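Local coordinates for saposin-like protein (PDB 3S63), which probably binds lipids and interacts with membranes, as a hookworm member of the saposin-like family of disulfide-bonded helical proteins, at residues Ser27-Val32 with Ser57-Phe61; Leu14-Phe18 with Met64-Phe69. One frame throughout, in Å; residues are numbered along the deposited sequence.

How the interactions relate
The helical saposin fold illustrates how one helix can meet two others through quite different chemistry. Both contacts draw on helix 46-65: interaction 1 sets its Ser57-Phe61 segment against the start of helix 28-39, whereas interaction 2 sets Met64, near its end, and Phe69 in the loop beyond against helix 3-20. Interaction 1 is partly buried and mixed, an exposed arginine bonded to a buried serine, beside a buried leucine and a partly exposed phenylalanine; interaction 2 is buried, aromatic and sulfur-containing, without a hydrogen bond across it. Their centres lie about 10 Å apart, and they join where Leu31 packs on Val17 and Met64, and Ile60 on Leu14.

Interaction 1: residues Ser27-Val32 with Ser57-Phe61; sequences SRRKLV and SDLIF
In this saposin-like protein the first turn of helix 28-39 packs against helix 46-65, and Arg28, Leu31 and Val32 meet Ser57, Asp58 and Phe61 there. The two helical segments run steeply across each other; their axes approach to 10.1 Å at the closest, with 102° between their directions, so contact is concentrated in a few side chains. Phe61 reaches across: with CG anti to its backbone N (chi1 177°), its ring extends to the beginning of the other helix, where CE1 comes to 3.4 Å from Arg28 N. Arg28 CB stands over one face of that ring, off toward the rim, while Leu31 CD1 lies at the edge in the ring plane and approaches Phe61 CA to 3.5 Å. Beyond the ring, the arginine chain runs along helix 46-65, CG packing on Phe61 CB at 3.7 Å, and bends at chi3 to present its guanidinium to Ser57. Arg28 NE donates to Ser57 OG at 3.3 Å, with OG tilted 18° out of the guanidinium plane; a weak bond from Arg28 NH2 reaches the same oxygen. Asp58 CB covers part of one guanidinium face, but the carboxylate leads away: Arg28 NH2 and Asp58 OD2 are 4.7 Å apart, too far for a salt bridge, although the opposite charges may still attract. Val32 CG2 closes against Ser57 CB at 3.7 Å. Ser27, the N-cap residue, accepts a weak capping bond from Lys30 N at the start of this helix. Inside, Leu31 belongs to an apolar layer between crossing amphipathic helices that is typical of the saposin fold.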
loop_
_atom_site.group_PDB
_atom_site.type_symbol
_atom_site.label_atom_id
_atom_site.label_comp_id
_atom_site.label_asym_id
_atom_site.label_seq_id
_atom_site.Cartn_x
_atom_site.Cartn_y
_atom_site.Cartn_z
ATOM N N SER A 27 10.851 -1.325 -10.891
ATOM C CA SER A 27 10.675 -2.766 -10.989
ATOM C C SER A 27 10.055 -3.293 -9.693
ATOM O O SER A 27 10.214 -2.680 -8.629
ATOM C CB SER A 27 12.018 -3.451 -11.249
ATOM O OG SER A 27 12.794 -3.514 -10.061
ATOM N N ARG A 28 9.350 -4.420 -9.775
ATOM C CA ARG A 28 8.734 -4.999 -8.588
ATOM C C ARG A 28 9.755 -5.209 -7.468
ATOM O O ARG A 28 9.487 -4.843 -6.330
ATOM C CB ARG A 28 8.057 -6.309 -8.931
ATOM C CG ARG A 28 6.646 -6.458 -8.415
ATOM C CD ARG A 28 6.074 -7.743 -8.981
ATOM N NE ARG A 28 5.613 -8.658 -7.937
ATOM C CZ ARG A 28 5.676 -9.981 -8.019
ATOM N NH1 ARG A 28 6.193 -10.574 -9.088
ATOM N NH2 ARG A 28 5.221 -10.715 -7.023
ATOM N N ARG A 29 10.921 -5.784 -7.774
ATOM C CA ARG A 29 11.930 -5.974 -6.731
ATOM C C ARG A 29 12.197 -4.662 -6.017
ATOM O O ARG A 29 12.258 -4.633 -4.792
ATOM C CB ARG A 29 13.245 -6.573 -7.280
ATOM N N LYS A 30 12.343 -3.575 -6.777
ATOM C CA LYS A 30 12.621 -2.271 -6.179
ATOM C C LYS A 30 11.430 -1.715 -5.430
ATOM O O LYS A 30 11.575 -1.217 -4.323
ATOM C CB LYS A 30 13.078 -1.258 -7.219
ATOM C CG LYS A 30 13.647 0.017 -6.603
ATOM C CD LYS A 30 14.996 -0.240 -5.931
ATOM C CE LYS A 30 15.337 0.819 -4.872
ATOM N NZ LYS A 30 15.244 2.228 -5.384
ATOM N N LEU A 31 10.255 -1.782 -6.045
ATOM C CA LEU A 31 9.012 -1.432 -5.375
ATOM C C LEU A 31 8.924 -2.083 -3.991
ATOM O O LEU A 31 8.589 -1.437 -3.001
ATOM C CB LEU A 31 7.833 -1.906 -6.216
ATOM C CG LEU A 31 6.576 -1.036 -6.209
ATOM C CD1 LEU A 31 5.359 -1.876 -6.477
ATOM C CD2 LEU A 31 6.428 -0.291 -4.895
ATOM N N VAL A 32 9.224 -3.375 -3.941
ATOM C CA VAL A 32 9.140 -4.166 -2.723
ATOM C C VAL A 32 10.136 -3.738 -1.638
ATOM O O VAL A 32 9.796 -3.698 -0.457
ATOM C CB VAL A 32 9.334 -5.655 -3.055
ATOM C CG1 VAL A 32 9.324 -6.502 -1.799
ATOM C CG2 VAL A 32 8.249 -6.114 -3.997
ATOM N N SER A 57 2.287 -7.832 -3.781
ATOM C CA SER A 57 3.170 -6.857 -4.432
ATOM C C SER A 57 2.920 -6.775 -5.935
ATOM O O SER A 57 3.137 -5.734 -6.534
ATOM C CB SER A 57 4.659 -7.106 -4.119
ATOM O OG SER A 57 5.180 -8.287 -4.719
ATOM N N ASP A 58 2.462 -7.872 -6.533
ATOM C CA ASP A 58 2.152 -7.894 -7.958
ATOM C C ASP A 58 0.939 -7.035 -8.269
ATOM O O ASP A 58 0.938 -6.283 -9.233
ATOM C CB ASP A 58 1.969 -9.328 -8.476
ATOM C CG ASP A 58 0.902 -10.128 -7.699
ATOM O OD1 ASP A 58 0.326 -9.626 -6.709
ATOM O OD2 ASP A 58 0.646 -11.288 -8.088
ATOM N N LEU A 59 -0.090 -7.132 -7.441
ATOM C CA LEU A 59 -1.268 -6.300 -7.620
ATOM C C LEU A 59 -0.924 -4.834 -7.375
ATOM O O LEU A 59 -1.322 -3.968 -8.146
ATOM C CB LEU A 59 -2.383 -6.740 -6.686
ATOM C CG LEU A 59 -3.604 -5.821 -6.646
ATOM C CD1 LEU A 59 -4.637 -6.237 -7.695
ATOM C CD2 LEU A 59 -4.211 -5.821 -5.242
ATOM N N ILE A 60 -0.175 -4.547 -6.312
ATOM C CA ILE A 60 0.252 -3.172 -6.048
ATOM C C ILE A 60 1.152 -2.608 -7.150
ATOM O O ILE A 60 1.040 -1.449 -7.503
ATOM C CB ILE A 60 0.961 -3.052 -4.695
ATOM C CG1 ILE A 60 0.058 -3.603 -3.606
ATOM C CG2 ILE A 60 1.320 -1.607 -4.401
ATOM C CD1 ILE A 60 0.801 -3.935 -2.327
ATOM N N PHE A 61 2.037 -3.432 -7.696
ATOM C CA PHE A 61 2.928 -2.997 -8.756
ATOM C C PHE A 61 2.119 -2.641 -9.977
ATOM O O PHE A 61 2.261 -1.552 -10.524
ATOM C CB PHE A 61 3.929 -4.092 -9.096
ATOM C CG PHE A 61 4.855 -3.752 -10.237
ATOM C CD1 PHE A 61 5.932 -2.887 -10.048
ATOM C CD2 PHE A 61 4.681 -4.332 -11.487
ATOM C CE1 PHE A 61 6.812 -2.585 -11.105
ATOM C CE2 PHE A 61 5.556 -4.046 -12.544
ATOM C CZ PHE A 61 6.620 -3.167 -12.353
#

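Interaction 2: residues Leu14-Phe18 with Met64-Phe69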
loop_
_atom_site.group_PDB
_atom_site.type_symbol
_atom_site.label_atom_id
_atom_site.label_comp_id
_atom_site.label_asym_id
_atom_site.label_seq_id
_atom_site.Cartn_x
_atom_site.Cartn_y
_atom_site.Cartn_z
ATOM N N LEU A 14 0.793 3.043 0.761
ATOM C CA LEU A 14 0.876 2.903 -0.688
ATOM C C LEU A 14 1.090 4.245 -1.373
ATOM O O LEU A 14 1.686 4.326 -2.447
ATOM C CB LEU A 14 -0.398 2.262 -1.234
ATOM C CG LEU A 14 -0.634 0.814 -0.847
ATOM C CD1 LEU A 14 -1.617 0.211 -1.803
ATOM C CD2 LEU A 14 0.677 0.060 -0.882
ATOM N N ARG A 15 0.576 5.297 -0.753
ATOM C CA ARG A 15 0.623 6.629 -1.331
ATOM C C ARG A 15 2.003 7.215 -1.146
ATOM O O ARG A 15 2.545 7.859 -2.040
ATOM C CB ARG A 15 -0.407 7.508 -0.638
ATOM C CG ARG A 15 -0.405 8.943 -1.082
ATOM C CD ARG A 15 -0.237 9.848 0.120
ATOM N NE ARG A 15 -1.513 10.273 0.685
ATOM C CZ ARG A 15 -1.742 10.403 1.988
ATOM N NH1 ARG A 15 -0.782 10.117 2.866
ATOM N NH2 ARG A 15 -2.932 10.809 2.412
ATOM N N THR A 16 2.560 6.980 0.036
ATOM C CA THR A 16 3.889 7.444 0.391
ATOM C C THR A 16 4.951 6.800 -0.502
ATOM O O THR A 16 5.833 7.482 -1.005
ATOM C CB THR A 16 4.179 7.176 1.882
ATOM O OG1 THR A 16 3.351 8.025 2.688
ATOM C CG2 THR A 16 5.613 7.473 2.216
ATOM N N VAL A 17 4.851 5.491 -0.714
ATOM C CA VAL A 17 5.777 4.786 -1.594
ATOM C C VAL A 17 5.585 5.187 -3.062
ATOM O O VAL A 17 6.555 5.270 -3.819
ATOM C CB VAL A 17 5.652 3.254 -1.456
ATOM C CG1 VAL A 17 6.402 2.545 -2.588
ATOM C CG2 VAL A 17 6.127 2.791 -0.068
ATOM N N PHE A 18 4.347 5.441 -3.471
ATOM C CA PHE A 18 4.090 5.865 -4.848
ATOM C C PHE A 18 4.652 7.260 -5.075
ATOM O O PHE A 18 5.195 7.557 -6.136
ATOM C CB PHE A 18 2.598 5.862 -5.142
ATOM C CG PHE A 18 2.241 6.247 -6.559
ATOM C CD1 PHE A 18 2.179 5.290 -7.562
ATOM C CD2 PHE A 18 1.916 7.558 -6.883
ATOM C CE1 PHE A 18 1.814 5.633 -8.871
ATOM C CE2 PHE A 18 1.558 7.909 -8.188
ATOM C CZ PHE A 18 1.512 6.944 -9.177
ATOM N N MET A 64 -0.030 0.551 -9.519
ATOM C CA MET A 64 0.776 1.744 -9.381
ATOM C C MET A 64 1.303 2.212 -10.728
ATOM O O MET A 64 1.349 3.411 -10.986
ATOM C CB MET A 64 1.938 1.481 -8.432
ATOM C CG MET A 64 1.683 1.880 -7.003
ATOM S SD MET A 64 3.184 1.752 -5.988
ATOM C CE MET A 64 2.450 1.837 -4.356
ATOM N N THR A 65 1.694 1.268 -11.582
ATOM C CA THR A 65 2.364 1.583 -12.845
ATOM C C THR A 65 1.410 1.833 -14.031
ATOM O O THR A 65 1.844 2.225 -15.127
ATOM C CB THR A 65 3.384 0.486 -13.228
ATOM O OG1 THR A 65 2.719 -0.773 -13.348
ATOM C CG2 THR A 65 4.448 0.377 -12.185
ATOM N N ASP A 66 0.120 1.594 -13.798
ATOM C CA ASP A 66 -0.938 1.820 -14.780
ATOM C C ASP A 66 -1.290 3.303 -14.874
ATOM O O ASP A 66 -1.856 3.741 -15.860
ATOM C CB ASP A 66 -2.196 1.030 -14.394
ATOM C CG ASP A 66 -2.235 -0.365 -15.004
ATOM O OD1 ASP A 66 -3.294 -1.021 -14.951
ATOM O OD2 ASP A 66 -1.217 -0.810 -15.552
ATOM N N GLY A 67 -0.972 4.076 -13.845
ATOM C CA GLY A 67 -1.240 5.501 -13.874
ATOM C C GLY A 67 -2.521 5.868 -13.153
ATOM O O GLY A 67 -2.706 7.002 -12.700
ATOM N N SER A 68 -3.422 4.906 -13.052
ATOM C CA SER A 68 -4.616 5.094 -12.243
ATOM C C SER A 68 -4.244 5.765 -10.929
ATOM O O SER A 68 -4.763 6.815 -10.559
ATOM C CB SER A 68 -5.272 3.730 -11.949
ATOM O OG SER A 68 -4.311 2.759 -11.529
ATOM N N PHE A 69 -3.250 5.168 -10.295
ATOM C CA PHE A 69 -3.172 5.062 -8.850
ATOM C C PHE A 69 -4.126 5.851 -7.962
ATOM O O PHE A 69 -4.019 7.067 -7.812
ATOM C CB PHE A 69 -1.748 5.137 -8.333
ATOM C CG PHE A 69 -1.542 4.290 -7.139
ATOM C CD1 PHE A 69 -1.058 4.822 -5.965
ATOM C CD2 PHE A 69 -1.910 2.952 -7.173
ATOM C CE1 PHE A 69 -0.906 4.016 -4.848
ATOM C CE2 PHE A 69 -1.759 2.146 -6.063
ATOM C CZ PHE A 69 -1.260 2.679 -4.904
#
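Phe18 and Phe69 form an offset stack, their ring centroids 4.9 Å apart and their planes inclined by 24°. The side chains run antiparallel, and Phe69 CB lies over the face of the Phe18 ring as a CH-pi contact, 3.9 Å from its centroid. A chi1 of -178° swings the Phe18 ring away from its own backbone N and out from helix 3-20 toward the end of helix 46-65. Met64 takes the edge: its SD lies in the plane of the Phe18 ring, 5.4 Å from the centroid, in a Met-aromatic contact, and its CG packs on Phe18 CD1 at 3.5 Å. The same CG sits over the centre of one face of the Phe69 ring, so the thioether chain is shared by both aromatics. Extended beyond CG, it carries CE toward Leu14 O and the fringe of Val17. In the saposin fold this is the inner, apolar side of helix 3-20, against which the loop between helix 46-65 and helix 71-77 packs through Phe69. Leu14 meets Phe69 at about a right angle, with CB in the plane of that ring at its edge, 3.8 Å from CZ. Further out, Gly67 has a positive phi of 98° as the chain leaves the helix and turns back to deliver Phe69. Val74 of helix 71-77 touches both Leu14 and Phe69, and Ile25 packs against Phe18.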